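Local coordinates for protein putative transcriptional regulator (Methanosarcina mazei, PDB 3R0A) that is a putative transcriptional regulator that probably binds DNA through a winged helix-turn-helix domain and is assembled as a dimer, at residues B[17-20]-B[25-28]; B[40-45]-B[71-76]; B[47-52]-B[57-62]; B[75-78]-B[84-87]. All blocks are in the same frame, centred on the assembly; numbering follows the deposited sequence.

Contact 1. Residues B[17-20]-B[25-28]; sequences VIKC and TKAD
The corner where helix 14-22 gives way to helix 26-37 is the fold element here, and it is Lys-19 that bridges it, lying against Thr-25 and Lys-26. Its methylene chain makes the closest approach: Lys-19 CD sits 3.6 Å from Thr-25 O. A bend at chi3 (-60°) then carries the amino end on past Thr-25, so that Lys-19 NZ comes 3.9 Å from Lys-26 N. The two ammonium groups are also fairly near, Lys-19 NZ to Lys-26 NZ being 4.6 Å, a mild repulsion that solvent probably screens at this surface. What fixes the second helix is a capping box at its first turn. Thr-25 is the N-cap, and Asp-28 N donates to Thr-25 OG1 over 3.1 Å in an almost straight bond (174° at the hydrogen). In return Thr-25 N reaches Asp-28 OD2 at 3.0 Å, coming from above the carboxylate plane. The same carboxylate forms a salt bridge with Lys-65 and is hydrogen-bonded to Ser-62 through OD1, tying the box to helix 56-68. One residue beyond Lys-19, Cys-20 SG is disulfide-bonded to Cys-9 of the second subunit.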
loop_
_atom_site.group_PDB
_atom_site.type_symbol
_atom_site.label_atom_id
_atom_site.label_comp_id
_atom_site.label_asym_id
_atom_site.label_seq_id
_atom_site.Cartn_x
_atom_site.Cartn_y
_atom_site.Cartn_z
ATOM N N VAL B 17 9.108 -6.307 2.379
ATOM C CA VAL B 17 8.156 -5.920 1.356
ATOM C C VAL B 17 8.418 -6.686 0.069
ATOM O O VAL B 17 7.486 -7.143 -0.617
ATOM C CB VAL B 17 8.190 -4.398 1.095
ATOM C CG1 VAL B 17 7.480 -4.039 -0.187
ATOM C CG2 VAL B 17 7.545 -3.668 2.257
ATOM N N ILE B 18 9.700 -6.808 -0.250
ATOM C CA ILE B 18 10.154 -7.578 -1.380
ATOM C C ILE B 18 9.893 -9.047 -1.135
ATOM O O ILE B 18 9.459 -9.734 -2.048
ATOM C CB ILE B 18 11.663 -7.331 -1.696
ATOM C CG1 ILE B 18 11.849 -5.896 -2.216
ATOM C CG2 ILE B 18 12.196 -8.377 -2.733
ATOM C CD1 ILE B 18 13.273 -5.581 -2.623
ATOM N N LYS B 19 10.127 -9.545 0.074
ATOM C CA LYS B 19 9.736 -10.937 0.315
ATOM C C LYS B 19 8.232 -11.193 0.149
ATOM O O LYS B 19 7.846 -12.240 -0.376
ATOM C CB LYS B 19 10.290 -11.490 1.618
ATOM C CG LYS B 19 11.831 -11.707 1.527
ATOM C CD LYS B 19 12.393 -12.499 2.715
ATOM C CE LYS B 19 12.151 -11.835 4.075
ATOM N NZ LYS B 19 12.126 -12.948 5.124
ATOM N N CYS B 20 7.410 -10.208 0.519
ATOM C CA CYS B 20 5.951 -10.287 0.376
ATOM C C CYS B 20 5.554 -10.358 -1.081
ATOM O O CYS B 20 4.784 -11.209 -1.491
ATOM C CB CYS B 20 5.272 -9.071 1.008
ATOM S SG CYS B 20 3.466 -9.132 1.062
ATOM N N THR B 25 11.095 -16.848 0.806
ATOM C CA THR B 25 11.667 -17.079 2.149
ATOM C C THR B 25 12.955 -16.294 2.337
ATOM O O THR B 25 13.477 -15.709 1.397
ATOM C CB THR B 25 12.022 -18.532 2.379
ATOM O OG1 THR B 25 12.985 -18.907 1.397
ATOM C CG2 THR B 25 10.790 -19.401 2.248
ATOM N N LYS B 26 13.452 -16.296 3.571
ATOM C CA LYS B 26 14.769 -15.758 3.938
ATOM C C LYS B 26 15.844 -16.253 2.967
ATOM O O LYS B 26 16.644 -15.472 2.433
ATOM C CB LYS B 26 15.085 -16.211 5.386
ATOM C CG LYS B 26 16.293 -15.528 6.086
ATOM C CD LYS B 26 15.971 -14.160 6.741
ATOM C CE LYS B 26 15.219 -14.280 8.078
ATOM N NZ LYS B 26 14.988 -12.917 8.668
ATOM N N ALA B 27 15.809 -17.559 2.722
ATOM C CA ALA B 27 16.755 -18.253 1.877
ATOM C C ALA B 27 16.633 -17.857 0.408
ATOM O O ALA B 27 17.652 -17.542 -0.205
ATOM C CB ALA B 27 16.589 -19.760 2.058
ATOM N N ASP B 28 15.399 -17.847 -0.144
ATOM C CA ASP B 28 15.154 -17.417 -1.534
ATOM C C ASP B 28 15.709 -16.045 -1.766
ATOM O O ASP B 28 16.212 -15.730 -2.848
ATOM C CB ASP B 28 13.656 -17.292 -1.869
ATOM C CG ASP B 28 12.914 -18.595 -1.831
ATOM O OD1 ASP B 28 13.536 -19.675 -2.006
ATOM O OD2 ASP B 28 11.672 -18.521 -1.634
#

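Contact 2. Residues B[40-45]-B[71-76]; sequences DRWIDT and ILQRSQ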
loop_
_atom_site.group_PDB
_atom_site.type_symbol
_atom_site.label_atom_id
_atom_site.label_comp_id
_atom_site.label_asym_id
_atom_site.label_seq_id
_atom_site.Cartn_x
_atom_site.Cartn_y
_atom_site.Cartn_z
ATOM N N ASP B 40 26.655 -10.361 -13.464
ATOM C CA ASP B 40 27.058 -10.787 -14.812
ATOM C C ASP B 40 27.318 -12.282 -14.922
ATOM O O ASP B 40 27.457 -12.813 -16.026
ATOM C CB ASP B 40 28.326 -10.049 -15.249
ATOM C CG ASP B 40 28.121 -8.554 -15.384
ATOM O OD1 ASP B 40 27.006 -8.126 -15.789
ATOM O OD2 ASP B 40 29.091 -7.808 -15.087
ATOM N N ARG B 41 27.386 -12.948 -13.776
ATOM C CA ARG B 41 27.757 -14.352 -13.721
ATOM C C ARG B 41 26.630 -15.276 -14.146
ATOM O O ARG B 41 25.453 -14.991 -13.942
ATOM C CB ARG B 41 28.229 -14.739 -12.322
ATOM C CG ARG B 41 29.361 -15.773 -12.321
ATOM C CD ARG B 41 30.772 -15.132 -12.262
ATOM N NE ARG B 41 31.800 -16.000 -12.865
ATOM C CZ ARG B 41 32.535 -15.689 -13.940
ATOM N NH1 ARG B 41 32.385 -14.515 -14.548
ATOM N NH2 ARG B 41 33.432 -16.542 -14.405
ATOM N N TRP B 42 27.026 -16.379 -14.763
ATOM C CA TRP B 42 26.168 -17.526 -14.930
ATOM C C TRP B 42 26.636 -18.559 -13.908
ATOM O O TRP B 42 27.803 -19.020 -13.924
ATOM C CB TRP B 42 26.291 -18.070 -16.339
ATOM C CG TRP B 42 25.621 -17.240 -17.393
ATOM C CD1 TRP B 42 26.198 -16.265 -18.160
ATOM C CD2 TRP B 42 24.261 -17.355 -17.848
ATOM N NE1 TRP B 42 25.279 -15.756 -19.049
ATOM C CE2 TRP B 42 24.083 -16.409 -18.880
ATOM C CE3 TRP B 42 23.173 -18.160 -17.473
ATOM C CZ2 TRP B 42 22.860 -16.244 -19.551
ATOM C CZ3 TRP B 42 21.943 -17.987 -18.131
ATOM C CH2 TRP B 42 21.805 -17.047 -19.161
ATOM N N ILE B 43 25.731 -18.900 -12.999
ATOM C CA ILE B 43 26.048 -19.783 -11.884
ATOM C C ILE B 43 25.085 -20.961 -11.931
ATOM O O ILE B 43 23.975 -20.856 -12.481
ATOM C CB ILE B 43 25.977 -19.021 -10.514
ATOM C CG1 ILE B 43 26.711 -17.666 -10.609
ATOM C CG2 ILE B 43 26.541 -19.869 -9.360
ATOM C CD1 ILE B 43 26.269 -16.614 -9.578
ATOM N N ASP B 44 25.531 -22.093 -11.405
ATOM C CA ASP B 44 24.656 -23.244 -11.253
ATOM C C ASP B 44 24.375 -23.497 -9.783
ATOM O O ASP B 44 25.002 -22.907 -8.898
ATOM C CB ASP B 44 25.227 -24.488 -11.942
ATOM C CG ASP B 44 26.657 -24.769 -11.549
ATOM O OD1 ASP B 44 26.934 -24.905 -10.336
ATOM O OD2 ASP B 44 27.506 -24.855 -12.460
ATOM N N THR B 45 23.416 -24.373 -9.538
ATOM C CA THR B 45 22.949 -24.657 -8.189
ATOM C C THR B 45 23.971 -25.417 -7.340
ATOM O O THR B 45 24.007 -25.239 -6.115
ATOM C CB THR B 45 21.636 -25.415 -8.226
ATOM O OG1 THR B 45 21.796 -26.587 -9.035
ATOM C CG2 THR B 45 20.564 -24.525 -8.827
ATOM N N ILE B 71 12.524 -13.732 -12.411
ATOM C CA ILE B 71 13.640 -12.979 -11.820
ATOM C C ILE B 71 14.988 -13.462 -12.409
ATOM O O ILE B 71 15.997 -12.743 -12.361
ATOM C CB ILE B 71 13.709 -13.181 -10.304
ATOM C CG1 ILE B 71 12.412 -12.733 -9.606
ATOM C CG2 ILE B 71 15.024 -12.574 -9.733
ATOM C CD1 ILE B 71 11.753 -11.423 -10.122
ATOM N N LEU B 72 14.992 -14.675 -12.962
ATOM C CA LEU B 72 16.230 -15.343 -13.318
ATOM C C LEU B 72 16.103 -15.803 -14.760
ATOM O O LEU B 72 15.068 -16.316 -15.157
ATOM C CB LEU B 72 16.415 -16.548 -12.403
ATOM C CG LEU B 72 17.647 -16.773 -11.559
ATOM C CD1 LEU B 72 18.198 -15.535 -10.758
ATOM C CD2 LEU B 72 17.368 -17.936 -10.621
ATOM N N GLN B 73 17.142 -15.558 -15.545
ATOM C CA GLN B 73 17.313 -16.151 -16.862
ATOM C C GLN B 73 17.965 -17.526 -16.698
ATOM O O GLN B 73 18.841 -17.700 -15.843
ATOM C CB GLN B 73 18.228 -15.240 -17.705
ATOM C CG GLN B 73 18.482 -15.704 -19.141
ATOM C CD GLN B 73 19.164 -14.634 -20.013
ATOM O OE1 GLN B 73 19.483 -13.531 -19.553
ATOM N NE2 GLN B 73 19.385 -14.968 -21.278
ATOM N N ARG B 74 17.562 -18.480 -17.532
ATOM C CA ARG B 74 18.129 -19.829 -17.464
ATOM C C ARG B 74 18.722 -20.295 -18.794
ATOM O O ARG B 74 18.046 -20.322 -19.803
ATOM C CB ARG B 74 17.072 -20.857 -16.972
ATOM C CG ARG B 74 17.637 -22.277 -16.730
ATOM C CD ARG B 74 16.538 -23.296 -16.442
ATOM N NE ARG B 74 15.739 -23.585 -17.626
ATOM C CZ ARG B 74 14.570 -24.216 -17.608
ATOM N NH1 ARG B 74 14.052 -24.650 -16.456
ATOM N NH2 ARG B 74 13.908 -24.420 -18.738
ATOM N N SER B 75 19.987 -20.694 -18.764
ATOM C CA SER B 75 20.630 -21.343 -19.914
ATOM C C SER B 75 21.129 -22.760 -19.575
ATOM O O SER B 75 20.831 -23.284 -18.499
ATOM C CB SER B 75 21.781 -20.469 -20.437
ATOM O OG SER B 75 22.281 -20.980 -21.656
ATOM N N GLN B 76 21.881 -23.369 -20.504
ATOM C CA GLN B 76 22.433 -24.739 -20.358
ATOM C C GLN B 76 23.911 -24.792 -20.650
ATOM O O GLN B 76 24.343 -24.301 -21.687
ATOM C CB GLN B 76 21.845 -25.625 -21.416
ATOM C CG GLN B 76 20.664 -26.419 -21.071
ATOM C CD GLN B 76 20.199 -27.148 -22.278
ATOM O OE1 GLN B 76 19.120 -26.886 -22.770
ATOM N NE2 GLN B 76 21.026 -28.052 -22.800
#
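Trp-42 leans its six-membered ring against Gln-73 and Ser-75, joining the loop before helix 45-51 to the first strand of the beta hairpin that forms the wing of this winged-helix domain. The tight part is small and lies at the far corner of the indole. Trp-42 CZ3 is 3.4 Å from Ser-75 CB and equally close to the backbone nitrogen of that serine, while Trp-42 CH2 stands 3.6 Å from Gln-73 CG. With chi1 of Trp-42 at -74°, CG lies beside the backbone N and anti to the carbonyl carbon, and the ring projects across to the strand. Ser-75 CB and Gln-73 CG both meet it obliquely. Arg-74 C comes up to the ring edge, 4.0 Å from Trp-42 CZ3. Arg-74 starts out away from the loop, and its side chain pairs with Tyr-86 in a cation-pi contact. Nothing polar links the two segments directly; instead the loop is held by backbone bonding of Ile-43 to Tyr-88 on the other hairpin strand, and Trp-42 also rests on Lys-89. Packing is looser along the Gln-73 amide, between two partly exposed side chains: Gln-73 CD stays 4.1 Å from Trp-42 CZ2. The glutamine runs out extended, its amide plane turned 71° from the indole, and Gln-73 NE2 ends in the ring plane at the edge, 3.8 Å from Trp-42 CH2.

Contact 3. Residues B[47-52]-B[57-62]; sequences ALSKSL and STVQRS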
loop_
_atom_site.group_PDB
_atom_site.type_symbol
_atom_site.label_atom_id
_atom_site.label_comp_id
_atom_site.label_asym_id
_atom_site.label_seq_id
_atom_site.Cartn_x
_atom_site.Cartn_y
_atom_site.Cartn_z
ATOM N N ALA B 47 27.359 -24.982 -7.757
ATOM C CA ALA B 47 28.280 -23.893 -7.423
ATOM C C ALA B 47 27.716 -22.996 -6.316
ATOM O O ALA B 47 28.418 -22.621 -5.375
ATOM C CB ALA B 47 28.595 -23.069 -8.674
ATOM N N LEU B 48 26.436 -22.664 -6.436
ATOM C CA LEU B 48 25.782 -21.747 -5.528
ATOM C C LEU B 48 25.622 -22.357 -4.151
ATOM O O LEU B 48 25.667 -21.650 -3.139
ATOM C CB LEU B 48 24.413 -21.399 -6.089
ATOM C CG LEU B 48 23.782 -20.040 -5.844
ATOM C CD1 LEU B 48 24.755 -18.907 -6.113
ATOM C CD2 LEU B 48 22.595 -19.963 -6.770
ATOM N N SER B 49 25.420 -23.675 -4.127
ATOM C CA SER B 49 25.269 -24.421 -2.884
ATOM C C SER B 49 26.565 -24.372 -2.086
ATOM O O SER B 49 26.550 -24.344 -0.852
ATOM C CB SER B 49 24.887 -25.868 -3.178
ATOM O OG SER B 49 24.104 -26.396 -2.122
ATOM N N LYS B 50 27.682 -24.370 -2.813
ATOM C CA LYS B 50 29.004 -24.219 -2.221
ATOM C C LYS B 50 29.237 -22.758 -1.843
ATOM O O LYS B 50 29.837 -22.472 -0.796
ATOM C CB LYS B 50 30.097 -24.698 -3.193
ATOM C CG LYS B 50 30.001 -26.173 -3.625
ATOM C CD LYS B 50 30.531 -27.136 -2.561
ATOM C CE LYS B 50 30.989 -28.465 -3.185
ATOM N NZ LYS B 50 31.423 -29.451 -2.138
ATOM N N SER B 51 28.749 -21.853 -2.697
ATOM C CA SER B 51 28.955 -20.408 -2.548
ATOM C C SER B 51 28.357 -19.894 -1.246
ATOM O O SER B 51 28.971 -19.083 -0.543
ATOM C CB SER B 51 28.355 -19.657 -3.746
ATOM O OG SER B 51 28.744 -18.292 -3.769
ATOM N N LEU B 52 27.147 -20.368 -0.950
ATOM C CA LEU B 52 26.473 -20.135 0.317
ATOM C C LEU B 52 26.722 -21.385 1.146
ATOM O O LEU B 52 27.499 -22.250 0.738
ATOM C CB LEU B 52 24.971 -19.928 0.077
ATOM C CG LEU B 52 24.573 -18.827 -0.926
ATOM C CD1 LEU B 52 23.261 -19.141 -1.629
ATOM C CD2 LEU B 52 24.510 -17.471 -0.244
ATOM N N SER B 57 19.268 -28.933 -2.437
ATOM C CA SER B 57 17.832 -29.072 -2.588
ATOM C C SER B 57 17.101 -27.764 -2.346
ATOM O O SER B 57 16.192 -27.428 -3.107
ATOM C CB SER B 57 17.285 -30.174 -1.676
ATOM O OG SER B 57 17.671 -29.967 -0.333
ATOM N N THR B 58 17.484 -27.033 -1.296
ATOM C CA THR B 58 16.855 -25.741 -1.026
ATOM C C THR B 58 17.287 -24.681 -2.035
ATOM O O THR B 58 16.465 -23.861 -2.451
ATOM C CB THR B 58 17.028 -25.232 0.430
ATOM O OG1 THR B 58 18.410 -25.086 0.751
ATOM C CG2 THR B 58 16.369 -26.182 1.409
ATOM N N VAL B 59 18.558 -24.721 -2.445
ATOM C CA VAL B 59 19.068 -23.818 -3.492
ATOM C C VAL B 59 18.348 -24.060 -4.825
ATOM O O VAL B 59 18.031 -23.113 -5.546
ATOM C CB VAL B 59 20.607 -23.940 -3.663
ATOM C CG1 VAL B 59 21.112 -23.056 -4.779
ATOM C CG2 VAL B 59 21.312 -23.566 -2.382
ATOM N N GLN B 60 18.073 -25.328 -5.135
ATOM C CA GLN B 60 17.299 -25.698 -6.330
ATOM C C GLN B 60 15.872 -25.168 -6.272
ATOM O O GLN B 60 15.293 -24.788 -7.280
ATOM C CB GLN B 60 17.265 -27.219 -6.519
ATOM C CG GLN B 60 18.444 -27.783 -7.285
ATOM C CD GLN B 60 18.459 -27.430 -8.790
ATOM O OE1 GLN B 60 19.460 -27.686 -9.468
ATOM N NE2 GLN B 60 17.360 -26.854 -9.313
ATOM N N ARG B 61 15.324 -25.160 -5.074
ATOM C CA ARG B 61 13.974 -24.751 -4.839
ATOM C C ARG B 61 13.829 -23.234 -5.047
ATOM O O ARG B 61 12.873 -22.783 -5.676
ATOM C CB ARG B 61 13.596 -25.148 -3.410
ATOM C CG ARG B 61 12.135 -25.470 -3.201
ATOM C CD ARG B 61 11.786 -25.608 -1.701
ATOM N NE ARG B 61 12.510 -26.691 -1.018
ATOM C CZ ARG B 61 12.485 -27.979 -1.372
ATOM N NH1 ARG B 61 11.801 -28.390 -2.434
ATOM N NH2 ARG B 61 13.187 -28.866 -0.671
ATOM N N SER B 62 14.779 -22.455 -4.523
ATOM C CA SER B 62 14.747 -20.993 -4.639
ATOM C C SER B 62 14.870 -20.625 -6.090
ATOM O O SER B 62 14.151 -19.763 -6.593
ATOM C CB SER B 62 15.909 -20.354 -3.875
ATOM O OG SER B 62 16.073 -20.927 -2.585
#
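A chi1 of 177° at Val-59 puts CG1 anti to the backbone N and CG2 anti to the carbonyl carbon, and the two methyls fork over Leu-48 and Ser-49. This is the inside of the helix-turn-helix: helix 45-51 packs on helix 56-68, the probable recognition helix of the winged-helix domain, and the backbones come nearest at Ser-49 and Val-59, whose CA atoms are 6.3 Å apart. Val-59 CG1 takes the Leu-48 side, 3.9 Å from Leu-48 CB and 4.0 Å from Leu-48 CD2. Leu-48 also touches Phe-35 of helix 26-37 and Ile-43, and Val-59 is buried with it. Cut back to an alanine, this position is likely to leave a gap beside Leu-48 and Ser-49, since both touching methyls are lost. Where the first helix ends, Leu-52 N still donates to Leu-48 O, but Leu-52 itself leaves helical angles and the chain turns. Ser-49 helps hold that turn, its hydroxyl hydrogen-bonding to Leu-54 O, and the other valine methyl packs against the same serine: Val-59 CG2 lies 4.0 Å from Ser-49 OG and 4.1 Å from Ser-49 CA.

Contact 4. Residues B[75-78]-B[84-87]; sequences SQQN and YVYI
This is antiparallel strand pairing in the outer half of a beta hairpin, with Ser-75 opposite Ile-87 and Asn-78 opposite Tyr-84. Ser-75 and Ile-87 form a hydrogen-bonded pair: Ser-75 N to Ile-87 O is short at 2.6 Å and runs nearly along the C=O axis, while Ile-87 N reaches Ser-75 O at 2.8 Å from above the carbonyl plane. Gln-77 and Val-85 pair likewise, through Gln-77 N to Val-85 O at 3.1 Å and a weak return bond. The hairpin is the wing of the winged-helix fold, and its two faces differ. On one, the Gln-77 side chain lies alongside Val-85, its NE2 3.3 Å from Val-85 CG1. On the other, Gln-76 crosses Tyr-84 with its amide carbon over the ring face, and Gln-76 NE2 sits 3.6 Å from Tyr-84 CB. Tyr-86 shares that face; Ser-75 O lies in its ring plane at the edge, Tyr-84 CE1 stands 3.4 Å above the plane of the Tyr-86 ring, and the two hydroxyls are hydrogen-bonded. A serine in place of Tyr-86 would probably leave Arg-74 without its cation-pi partner and the Tyr-84 ring freer to turn.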
loop_
_atom_site.group_PDB
_atom_site.type_symbol
_atom_site.label_atom_id
_atom_site.label_comp_id
_atom_site.label_asym_id
_atom_site.label_seq_id
_atom_site.Cartn_x
_atom_site.Cartn_y
_atom_site.Cartn_z
ATOM N N SER B 75 19.987 -20.694 -18.764
ATOM C CA SER B 75 20.630 -21.343 -19.914
ATOM C C SER B 75 21.129 -22.760 -19.575
ATOM O O SER B 75 20.831 -23.284 -18.499
ATOM C CB SER B 75 21.781 -20.469 -20.437
ATOM O OG SER B 75 22.281 -20.980 -21.656
ATOM N N GLN B 76 21.881 -23.369 -20.504
ATOM C CA GLN B 76 22.433 -24.739 -20.358
ATOM C C GLN B 76 23.911 -24.792 -20.650
ATOM O O GLN B 76 24.343 -24.301 -21.687
ATOM C CB GLN B 76 21.845 -25.625 -21.416
ATOM C CG GLN B 76 20.664 -26.419 -21.071
ATOM C CD GLN B 76 20.199 -27.148 -22.278
ATOM O OE1 GLN B 76 19.120 -26.886 -22.770
ATOM N NE2 GLN B 76 21.026 -28.052 -22.800
ATOM N N GLN B 77 24.680 -25.424 -19.768
ATOM C CA GLN B 77 26.036 -25.862 -20.099
ATOM C C GLN B 77 26.012 -27.371 -20.422
ATOM O O GLN B 77 25.937 -28.196 -19.534
ATOM C CB GLN B 77 26.996 -25.502 -18.948
ATOM C CG GLN B 77 28.287 -26.322 -18.865
ATOM C CD GLN B 77 28.857 -26.406 -17.447
ATOM O OE1 GLN B 77 29.878 -27.075 -17.207
ATOM N NE2 GLN B 77 28.193 -25.726 -16.496
ATOM N N ASN B 78 26.030 -27.713 -21.702
ATOM C CA ASN B 78 26.120 -29.107 -22.143
ATOM C C ASN B 78 27.395 -29.785 -21.615
ATOM O O ASN B 78 28.427 -29.135 -21.467
ATOM C CB ASN B 78 25.972 -29.195 -23.666
ATOM C CG ASN B 78 24.509 -28.913 -24.144
ATOM O OD1 ASN B 78 23.675 -28.388 -23.382
ATOM N ND2 ASN B 78 24.206 -29.256 -25.401
ATOM N N TYR B 84 23.201 -32.219 -19.389
ATOM C CA TYR B 84 23.313 -30.778 -19.202
ATOM C C TYR B 84 23.101 -30.402 -17.744
ATOM O O TYR B 84 22.531 -31.167 -16.946
ATOM C CB TYR B 84 22.346 -29.985 -20.128
ATOM C CG TYR B 84 20.877 -30.189 -19.791
ATOM C CD1 TYR B 84 20.230 -29.400 -18.828
ATOM C CD2 TYR B 84 20.144 -31.208 -20.412
ATOM C CE1 TYR B 84 18.883 -29.616 -18.518
ATOM C CE2 TYR B 84 18.817 -31.424 -20.112
ATOM C CZ TYR B 84 18.186 -30.635 -19.177
ATOM O OH TYR B 84 16.849 -30.898 -18.917
ATOM N N VAL B 85 23.574 -29.209 -17.416
ATOM C CA VAL B 85 23.367 -28.581 -16.119
ATOM C C VAL B 85 22.808 -27.162 -16.392
ATOM O O VAL B 85 23.406 -26.379 -17.148
ATOM C CB VAL B 85 24.703 -28.575 -15.332
ATOM C CG1 VAL B 85 25.800 -27.987 -16.181
ATOM C CG2 VAL B 85 24.595 -27.854 -13.999
ATOM N N TYR B 86 21.638 -26.857 -15.825
ATOM C CA TYR B 86 21.011 -25.547 -15.998
ATOM C C TYR B 86 21.902 -24.526 -15.363
ATOM O O TYR B 86 22.434 -24.747 -14.289
ATOM C CB TYR B 86 19.656 -25.472 -15.323
ATOM C CG TYR B 86 18.535 -26.210 -16.007
ATOM C CD1 TYR B 86 18.175 -25.931 -17.340
ATOM C CD2 TYR B 86 17.803 -27.170 -15.311
ATOM C CE1 TYR B 86 17.140 -26.601 -17.946
ATOM C CE2 TYR B 86 16.756 -27.844 -15.913
ATOM C CZ TYR B 86 16.432 -27.564 -17.217
ATOM O OH TYR B 86 15.375 -28.267 -17.795
ATOM N N ILE B 87 22.107 -23.419 -16.040
ATOM C CA ILE B 87 22.772 -22.266 -15.401
ATOM C C ILE B 87 21.882 -21.020 -15.454
ATOM O O ILE B 87 21.117 -20.860 -16.399
ATOM C CB ILE B 87 24.164 -21.965 -16.001
ATOM C CG1 ILE B 87 24.104 -21.973 -17.532
ATOM C CG2 ILE B 87 25.224 -22.926 -15.403
ATOM C CD1 ILE B 87 25.388 -21.405 -18.218
#

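How the contacts relate
All four contacts lie within the stretch matching the DnaD N-terminal family; contacts 2 to 4 belong to what is probably its winged-helix part. Contact 1 comes first along the chain, contact 3 is nested inside the loop that contact 2 closes, and contact 4 begins on the strand where contact 2 ends. Contacts 2 and 4, centres 9 Å apart, share Ser-75, Gln-76 and the 72-78/84-90 hairpin. Contact 3 lies 12 Å from contact 2, centre to centre, joined by a probable hydrogen bond between Thr-45 and Gln-60. Contact 1, nearest the dimer partner, meets contact 3 through Asp-28 and Ser-62, while its centre is 26 Å from that of contact 4. Dimer-linked corner, helix-turn-helix and wing thus follow one another.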